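Local structure of eukaryotic peptide chain release factor GTP-binding subunit (Schizosaccharomyces pombe, 1R5B) at residues L26-Y39 against R447-K461. The protein is a translation factor of the eRF3 family, built from a P-loop GTP-binding domain followed by two beta domains, as in EF-Tu relatives. Sequence-based numbering, arbitrary orientation.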
# COMPACT_ATOMS: atom_id res chain seq x y z
N LEU A 26 -8.33 9.01 12.49
CA LEU A 26 -8.99 10.04 11.70
C LEU A 26 -9.85 9.39 10.62
O LEU A 26 -10.90 9.92 10.26
CB LEU A 26 -7.98 11.03 11.11
CG LEU A 26 -7.27 10.87 9.76
CD1 LEU A 26 -6.51 9.52 9.60
CD2 LEU A 26 -8.21 11.10 8.59
N GLN A 27 -9.40 8.23 10.13
CA GLN A 27 -10.10 7.47 9.10
C GLN A 27 -11.43 6.96 9.61
O GLN A 27 -12.45 7.18 8.99
CB GLN A 27 -9.27 6.25 8.69
CG GLN A 27 -7.94 6.58 8.07
CD GLN A 27 -8.09 7.33 6.76
OE1 GLN A 27 -8.31 8.53 6.76
NE2 GLN A 27 -7.98 6.61 5.65
N ASN A 28 -11.39 6.29 10.76
CA ASN A 28 -12.59 5.75 11.39
C ASN A 28 -13.72 6.79 11.52
O ASN A 28 -14.89 6.42 11.61
CB ASN A 28 -12.24 5.16 12.77
CG ASN A 28 -11.18 4.05 12.70
OD1 ASN A 28 -10.48 3.79 13.68
ND2 ASN A 28 -11.07 3.40 11.54
N GLU A 29 -13.35 8.08 11.51
CA GLU A 29 -14.31 9.18 11.52
C GLU A 29 -14.52 9.77 10.11
O GLU A 29 -14.36 10.98 9.92
CB GLU A 29 -13.86 10.29 12.51
CG GLU A 29 -13.29 9.80 13.85
CD GLU A 29 -14.31 9.76 14.98
OE1 GLU A 29 -14.53 10.80 15.63
OE2 GLU A 29 -14.89 8.67 15.24
N VAL A 30 -14.86 8.93 9.13
CA VAL A 30 -15.31 9.39 7.79
C VAL A 30 -16.40 8.47 7.18
O VAL A 30 -16.42 7.26 7.44
CB VAL A 30 -14.12 9.55 6.76
CG1 VAL A 30 -13.06 10.52 7.24
CG2 VAL A 30 -13.49 8.21 6.40
N ASP A 31 -17.31 9.06 6.38
CA ASP A 31 -18.29 8.29 5.57
C ASP A 31 -19.07 9.09 4.48
O ASP A 31 -19.35 10.27 4.66
CB ASP A 31 -19.27 7.50 6.45
CG ASP A 31 -19.78 8.29 7.63
OD1 ASP A 31 -19.10 8.30 8.67
OD2 ASP A 31 -20.87 8.91 7.62
N GLN A 32 -19.42 8.39 3.39
CA GLN A 32 -20.10 8.91 2.16
C GLN A 32 -19.09 9.00 0.99
O GLN A 32 -18.13 9.75 1.09
CB GLN A 32 -20.81 10.26 2.37
CG GLN A 32 -22.08 10.49 1.51
CD GLN A 32 -21.94 10.12 0.03
OE1 GLN A 32 -21.26 10.81 -0.73
NE2 GLN A 32 -22.58 9.03 -0.37
N GLU A 33 -19.35 8.29 -0.12
CA GLU A 33 -18.37 8.10 -1.23
C GLU A 33 -17.99 9.32 -2.12
O GLU A 33 -17.64 9.18 -3.29
CB GLU A 33 -18.83 6.96 -2.14
CG GLU A 33 -18.88 5.60 -1.46
CD GLU A 33 -19.38 4.50 -2.39
OE1 GLU A 33 -20.55 4.58 -2.85
OE2 GLU A 33 -18.61 3.55 -2.66
N LEU A 34 -18.09 10.52 -1.54
CA LEU A 34 -17.30 11.67 -1.98
C LEU A 34 -15.83 11.51 -1.56
O LEU A 34 -14.96 12.26 -2.03
CB LEU A 34 -17.86 12.98 -1.38
CG LEU A 34 -17.95 13.11 0.15
CD1 LEU A 34 -16.66 13.68 0.78
CD2 LEU A 34 -19.17 13.96 0.53
N LEU A 35 -15.57 10.54 -0.68
CA LEU A 35 -14.23 10.13 -0.26
C LEU A 35 -13.36 9.74 -1.46
O LEU A 35 -12.18 10.06 -1.50
CB LEU A 35 -14.31 8.93 0.69
CG LEU A 35 -15.08 9.02 2.01
CD1 LEU A 35 -14.90 7.73 2.80
CD2 LEU A 35 -14.68 10.23 2.86
N LYS A 36 -13.95 9.01 -2.40
CA LYS A 36 -13.29 8.72 -3.67
C LYS A 36 -13.25 10.02 -4.47
O LYS A 36 -14.14 10.86 -4.30
CB LYS A 36 -14.06 7.64 -4.43
CG LYS A 36 -14.15 6.30 -3.69
CD LYS A 36 -15.20 5.38 -4.30
CE LYS A 36 -14.69 4.67 -5.55
NZ LYS A 36 -15.79 4.04 -6.32
N ASP A 37 -12.23 10.21 -5.31
CA ASP A 37 -12.05 11.47 -6.05
C ASP A 37 -11.25 12.48 -5.24
O ASP A 37 -10.43 13.22 -5.80
CB ASP A 37 -13.39 12.08 -6.49
CG ASP A 37 -13.24 13.14 -7.59
OD1 ASP A 37 -14.27 13.74 -7.96
OD2 ASP A 37 -12.15 13.44 -8.13
N MET A 38 -11.50 12.54 -3.93
CA MET A 38 -10.58 13.22 -3.00
C MET A 38 -9.39 12.26 -2.73
O MET A 38 -8.29 12.46 -3.26
CB MET A 38 -11.31 13.61 -1.70
CG MET A 38 -10.40 13.99 -0.49
SD MET A 38 -9.79 15.69 -0.51
CE MET A 38 -11.29 16.60 -0.27
N TYR A 39 -9.62 11.23 -1.94
CA TYR A 39 -8.60 10.24 -1.63
C TYR A 39 -8.49 9.22 -2.79
O TYR A 39 -9.23 8.22 -2.83
CB TYR A 39 -8.90 9.55 -0.29
CG TYR A 39 -9.29 10.48 0.87
CD1 TYR A 39 -10.52 10.32 1.54
CD2 TYR A 39 -8.44 11.49 1.32
CE1 TYR A 39 -10.88 11.14 2.62
CE2 TYR A 39 -8.81 12.33 2.39
CZ TYR A 39 -10.03 12.14 3.03
OH TYR A 39 -10.39 12.93 4.10
N ARG A 447 -3.84 12.30 5.04
CA ARG A 447 -5.30 12.28 4.99
C ARG A 447 -5.91 12.76 6.31
O ARG A 447 -5.55 12.23 7.36
CB ARG A 447 -5.76 10.85 4.69
CG ARG A 447 -7.26 10.63 4.74
CD ARG A 447 -7.72 9.41 3.94
NE ARG A 447 -9.11 9.04 4.21
CZ ARG A 447 -9.76 8.03 3.60
NH1 ARG A 447 -9.15 7.30 2.68
NH2 ARG A 447 -11.02 7.77 3.91
N PHE A 448 -6.84 13.73 6.27
CA PHE A 448 -7.40 14.32 7.50
C PHE A 448 -8.91 14.68 7.52
O PHE A 448 -9.51 14.96 6.48
CB PHE A 448 -6.57 15.53 7.93
CG PHE A 448 -6.49 16.61 6.91
CD1 PHE A 448 -7.47 17.61 6.87
CD2 PHE A 448 -5.42 16.70 6.03
CE1 PHE A 448 -7.39 18.64 5.96
CE2 PHE A 448 -5.33 17.74 5.12
CZ PHE A 448 -6.32 18.71 5.09
N THR A 449 -9.49 14.65 8.72
CA THR A 449 -10.88 15.06 8.95
C THR A 449 -11.00 16.15 10.04
O THR A 449 -10.33 16.08 11.08
CB THR A 449 -11.78 13.84 9.30
OG1 THR A 449 -11.91 13.69 10.72
CG2 THR A 449 -11.16 12.53 8.87
N LEU A 450 -11.86 17.14 9.81
CA LEU A 450 -12.06 18.28 10.72
C LEU A 450 -13.30 18.09 11.59
O LEU A 450 -14.32 17.58 11.13
CB LEU A 450 -12.15 19.58 9.92
CG LEU A 450 -10.81 20.18 9.46
CD1 LEU A 450 -9.80 19.12 9.03
CD2 LEU A 450 -11.01 21.16 8.34
N ARG A 451 -13.21 18.50 12.85
CA ARG A 451 -14.28 18.34 13.84
C ARG A 451 -14.57 19.67 14.54
O ARG A 451 -13.66 20.31 15.07
CB ARG A 451 -13.89 17.28 14.87
CG ARG A 451 -14.24 15.85 14.47
CD ARG A 451 -14.99 15.05 15.54
NE ARG A 451 -16.01 14.17 14.96
CZ ARG A 451 -16.66 13.21 15.62
NH1 ARG A 451 -16.40 12.98 16.91
NH2 ARG A 451 -17.57 12.48 15.00
N ASP A 452 -15.84 20.08 14.55
CA ASP A 452 -16.22 21.40 15.08
C ASP A 452 -16.88 21.28 16.45
O ASP A 452 -18.03 21.69 16.65
CB ASP A 452 -17.11 22.14 14.08
CG ASP A 452 -16.80 23.62 14.01
OD1 ASP A 452 -17.67 24.44 14.39
OD2 ASP A 452 -15.71 24.05 13.57
N GLN A 453 -16.12 20.72 17.39
CA GLN A 453 -16.57 20.54 18.77
C GLN A 453 -17.89 19.78 18.79
O GLN A 453 -18.88 20.21 19.39
CB GLN A 453 -16.67 21.89 19.51
CG GLN A 453 -15.40 22.76 19.47
CD GLN A 453 -14.09 21.98 19.27
OE1 GLN A 453 -13.72 21.15 20.10
NE2 GLN A 453 -13.40 22.25 18.16
N GLY A 454 -17.89 18.63 18.11
CA GLY A 454 -19.07 17.80 18.00
C GLY A 454 -18.91 16.68 16.97
O GLY A 454 -18.28 15.66 17.25
N THR A 455 -19.45 16.92 15.78
CA THR A 455 -19.76 15.84 14.83
C THR A 455 -19.36 16.17 13.38
O THR A 455 -20.22 16.40 12.54
CB THR A 455 -21.30 15.49 14.94
OG1 THR A 455 -21.81 15.05 13.68
CG2 THR A 455 -22.15 16.73 15.27
N THR A 456 -18.05 16.19 13.11
CA THR A 456 -17.50 16.37 11.76
C THR A 456 -17.74 17.77 11.16
O THR A 456 -18.46 18.57 11.73
CB THR A 456 -17.99 15.22 10.80
OG1 THR A 456 -16.94 14.88 9.87
CG2 THR A 456 -19.16 15.65 9.88
N VAL A 457 -17.09 18.05 10.03
CA VAL A 457 -17.31 19.28 9.26
C VAL A 457 -16.57 19.34 7.92
O VAL A 457 -17.03 19.99 6.99
CB VAL A 457 -16.94 20.59 10.03
CG1 VAL A 457 -18.19 21.20 10.73
CG2 VAL A 457 -15.79 20.39 10.99
N ALA A 458 -15.41 18.71 7.81
CA ALA A 458 -14.73 18.62 6.52
C ALA A 458 -13.85 17.38 6.37
O ALA A 458 -13.73 16.58 7.30
CB ALA A 458 -13.93 19.90 6.25
N VAL A 459 -13.25 17.23 5.19
CA VAL A 459 -12.25 16.19 4.93
C VAL A 459 -11.27 16.71 3.89
O VAL A 459 -11.64 17.46 3.00
CB VAL A 459 -12.87 14.86 4.42
CG1 VAL A 459 -13.43 14.03 5.58
CG2 VAL A 459 -13.95 15.10 3.36
N GLY A 460 -10.02 16.28 4.01
CA GLY A 460 -8.98 16.80 3.14
C GLY A 460 -7.69 16.01 3.13
O GLY A 460 -7.46 15.17 3.99
N LYS A 461 -6.87 16.29 2.13
CA LYS A 461 -5.54 15.74 2.01
C LYS A 461 -4.52 16.85 1.86
O LYS A 461 -4.87 17.91 1.34
CB LYS A 461 -5.47 14.79 0.81
CG LYS A 461 -5.65 15.45 -0.55
CD LYS A 461 -6.47 14.56 -1.49
CE LYS A 461 -6.92 15.29 -2.75
NZ LYS A 461 -6.74 14.46 -3.98
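Arg447 lays its guanidinium flat on the ring of Tyr39, the two planes only 8° apart and their centres separated by 3.7 Å. Cation-pi attraction and a CH-pi contact act together here, because CD of Arg447 also sits over the same face, 3.4 Å from the centroid of the Tyr39 ring. The arginine chain can reach along the ring because it is fully extended, its CG anti to the backbone N (chi1 174°). On the other face of the guanidinium stands the amide of Gln27, its plane turned 80° to it, so the charged group is sandwiched between amide and phenol. CG of the adjacent Met38 lies over the rim of the opposite face of the Tyr39 ring.

The hydroxyl end of the phenol lies over the hairpin: Tyr39 OH gives a weak hydrogen bond of 3.2 Å to Phe448 O, a carbonyl that already accepts from Gly460 N. Val459 lies beside that hydroxyl, and its methyls meet Val30 and Leu34, CG1 of Val459 lying 3.9 Å from CG1 of Val30. Leu26 drops CD2 against the strand 447-451 near Thr449.

Two further polar contacts lie farther out. Lys461 NZ donates to Met38 O at 2.6 Å, while its CD and CE run alongside SD of Met38. Glu29 OE1 hangs over the face of the Arg451 guanidinium, 3.1 Å from NH1, a salt bridge of charge alone.

Within the same antiparallel sheet, strand 385-387 borders 447-451 and strand 364-371 borders 457-466; Leu26 also bonds through its backbone to His389. The N-terminal segment thus packs onto the C-terminal beta domain through stacking, apolar contact and charge, with few directional bonds, and the pi face of Tyr39 probably helps to stabilise the arginine's charge.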